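Local coordinates for protein gamma-glutamyltranspeptidase (PDB 5HFT) that converts oxamate to oxalate in the uric acid degradation pathway, as a member of the gamma-glutamyltransferase family, at residues F95-Y98 with I99-V103. Residues are numbered along the deposited sequence; the frame is centred on the assembly and turned at random.
Sequences FTRY and ILQGV
Phe95 packs against Ile99 and Leu100 near the C-terminal end of helix 88-101, which has a wider pi-type turn here; Gly102, with positive phi, is the first residue to leave helical backbone angles. The ring meets the two aliphatic side chains through different atoms: CD1 of Phe95 lies 3.6 Å from CD1 of Ile99, while CE2 of Phe95 is 3.7 Å from CG of Leu100. With Phe95 CG anti to the backbone N (chi1 167°), the ring leans down the helix toward these later residues. The wider turn is evident from the backbone, where Leu100 N donates to Phe95 O over 3.2 Å, at 153° and in the carbonyl plane; the bond from Ile99 N to the same oxygen is weak. The chain of another protein packs on Phe95, Thr96 and Leu100, enclosing this side further, whereas Tyr98 touches Met77 of strand 76-82.

Phe95, Thr96 and Tyr98 are buried, but packing is looser at Gly102, which is exposed and whose N makes a weak bond to Tyr98 O. Gln101 lays its aliphatic part alongside the Thr96 carbonyl and sends NE2 to the backbone of that other protein. Arg97 hydrogen-bonds Pro112 O through NH2, and its carbonyl helps close the end: Val103 N reaches Arg97 O at 3.2 Å (139°), from above the carbonyl plane. Val103 O lies at the edge of the Tyr98 ring, near its plane, 3.2 Å from CD1 of Tyr98.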
ATOM      1  N   PHE C  95       1.138   0.426 -18.407  1.00 46.01           N
ATOM      2  CA  PHE C  95       0.688  -0.732 -19.178  1.00 43.17           C
ATOM      3  C   PHE C  95       0.939  -0.528 -20.662  1.00 44.45           C
ATOM      4  O   PHE C  95       1.495  -1.399 -21.338  1.00 42.61           O
ATOM      5  CB  PHE C  95      -0.797  -0.990 -18.923  1.00 45.67           C
ATOM      6  CG  PHE C  95      -1.422  -1.963 -19.888  1.00 50.02           C
ATOM      7  CD1 PHE C  95      -1.308  -3.330 -19.688  1.00 47.59           C
ATOM      8  CD2 PHE C  95      -2.129  -1.510 -20.991  1.00 46.11           C
ATOM      9  CE1 PHE C  95      -1.876  -4.213 -20.561  1.00 40.85           C
ATOM     10  CE2 PHE C  95      -2.692  -2.388 -21.869  1.00 42.72           C
ATOM     11  CZ  PHE C  95      -2.573  -3.741 -21.653  1.00 45.49           C
ATOM     12  N   THR C  96       0.485   0.602 -21.200  1.00 44.91           N
ATOM     13  CA  THR C  96       0.607   0.808 -22.634  1.00 43.31           C
ATOM     14  C   THR C  96       2.071   0.989 -23.043  1.00 46.87           C
ATOM     15  O   THR C  96       2.496   0.458 -24.071  1.00 49.15           O
ATOM     16  CB  THR C  96      -0.271   1.986 -23.076  1.00 41.21           C
ATOM     17  OG1 THR C  96      -0.233   2.094 -24.501  1.00 54.33           O
ATOM     18  CG2 THR C  96       0.201   3.276 -22.505  1.00 45.85           C
ATOM     19  N   ARG C  97       2.870   1.697 -22.240  1.00 48.54           N
ATOM     20  CA  ARG C  97       4.284   1.868 -22.571  1.00 47.85           C
ATOM     21  C   ARG C  97       5.043   0.550 -22.473  1.00 46.29           C
ATOM     22  O   ARG C  97       5.656   0.102 -23.448  1.00 47.78           O
ATOM     23  CB  ARG C  97       4.921   2.913 -21.657  1.00 48.59           C
ATOM     24  CG  ARG C  97       5.001   4.285 -22.283  1.00 48.29           C
ATOM     25  CD  ARG C  97       4.778   5.321 -21.225  1.00 52.27           C
ATOM     26  NE  ARG C  97       4.812   6.678 -21.745  1.00 57.64           N
ATOM     27  CZ  ARG C  97       4.532   7.746 -21.003  1.00 62.81           C
ATOM     28  NH1 ARG C  97       4.187   7.602 -19.725  1.00 54.08           N
ATOM     29  NH2 ARG C  97       4.581   8.958 -21.534  1.00 65.48           N
ATOM     30  N   TYR C  98       5.034  -0.081 -21.297  1.00 45.38           N
ATOM     31  CA  TYR C  98       5.851  -1.277 -21.121  1.00 42.59           C
ATOM     32  C   TYR C  98       5.294  -2.450 -21.914  1.00 45.28           C
ATOM     33  O   TYR C  98       5.973  -3.013 -22.782  1.00 48.92           O
ATOM     34  CB  TYR C  98       5.978  -1.637 -19.640  1.00 39.88           C
ATOM     35  CG  TYR C  98       6.815  -2.881 -19.434  1.00 36.39           C
ATOM     36  CD1 TYR C  98       8.169  -2.909 -19.775  1.00 38.29           C
ATOM     37  CD2 TYR C  98       6.259  -4.020 -18.900  1.00 37.06           C
ATOM     38  CE1 TYR C  98       8.938  -4.048 -19.593  1.00 35.47           C
ATOM     39  CE2 TYR C  98       7.014  -5.168 -18.718  1.00 40.10           C
ATOM     40  CZ  TYR C  98       8.351  -5.184 -19.064  1.00 40.08           C
ATOM     41  OH  TYR C  98       9.074  -6.343 -18.862  1.00 37.09           O
ATOM     42  N   ILE C  99       4.051  -2.833 -21.627  1.00 49.65           N
ATOM     43  CA  ILE C  99       3.477  -4.039 -22.220  1.00 45.70           C
ATOM     44  C   ILE C  99       3.178  -3.832 -23.704  1.00 43.67           C
ATOM     45  O   ILE C  99       3.570  -4.645 -24.548  1.00 45.49           O
ATOM     46  CB  ILE C  99       2.231  -4.472 -21.423  1.00 42.68           C
ATOM     47  CG1 ILE C  99       2.624  -4.670 -19.950  1.00 41.84           C
ATOM     48  CG2 ILE C  99       1.648  -5.743 -21.988  1.00 41.63           C
ATOM     49  CD1 ILE C  99       1.620  -5.403 -19.121  1.00 42.11           C
ATOM     50  N   LEU C 100       2.453  -2.765 -24.049  1.00 44.61           N
ATOM     51  CA  LEU C 100       1.995  -2.629 -25.427  1.00 40.66           C
ATOM     52  C   LEU C 100       3.087  -2.167 -26.365  1.00 43.94           C
ATOM     53  O   LEU C 100       3.084  -2.547 -27.543  1.00 50.00           O
ATOM     54  CB  LEU C 100       0.832  -1.652 -25.534  1.00 44.48           C
ATOM     55  CG  LEU C 100      -0.419  -1.978 -24.741  1.00 45.42           C
ATOM     56  CD1 LEU C 100      -1.498  -0.954 -25.052  1.00 40.94           C
ATOM     57  CD2 LEU C 100      -0.851  -3.392 -25.035  1.00 45.76           C
ATOM     58  N   GLN C 101       4.012  -1.344 -25.891  1.00 45.40           N
ATOM     59  CA  GLN C 101       4.920  -0.652 -26.790  1.00 45.92           C
ATOM     60  C   GLN C 101       6.380  -1.069 -26.646  1.00 45.84           C
ATOM     61  O   GLN C 101       7.234  -0.513 -27.349  1.00 50.32           O
ATOM     62  CB  GLN C 101       4.758   0.857 -26.599  1.00 44.04           C
ATOM     63  CG  GLN C 101       3.339   1.299 -26.912  1.00 43.39           C
ATOM     64  CD  GLN C 101       3.103   2.776 -26.694  1.00 49.43           C
ATOM     65  OE1 GLN C 101       3.631   3.375 -25.751  1.00 52.04           O
ATOM     66  NE2 GLN C 101       2.288   3.374 -27.553  1.00 47.02           N
ATOM     67  N   GLY C 102       6.693  -2.048 -25.790  1.00 45.62           N
ATOM     68  CA  GLY C 102       8.052  -2.552 -25.640  1.00 45.79           C
ATOM     69  C   GLY C 102       9.061  -1.598 -25.026  1.00 47.81           C
ATOM     70  O   GLY C 102      10.237  -1.962 -24.916  1.00 50.21           O
ATOM     71  N   VAL C 103       8.640  -0.414 -24.583  1.00 47.82           N
ATOM     72  CA  VAL C 103       9.515   0.541 -23.885  1.00 46.61           C
ATOM     73  C   VAL C 103      10.140  -0.135 -22.670  1.00 48.51           C
ATOM     74  O   VAL C 103       9.429  -0.834 -21.919  1.00 51.58           O
ATOM     75  CB  VAL C 103       8.709   1.781 -23.459  1.00 46.49           C
ATOM     76  CG1 VAL C 103       9.596   2.794 -22.744  1.00 42.91           C
ATOM     77  CG2 VAL C 103       7.995   2.404 -24.662  1.00 45.85           C
TER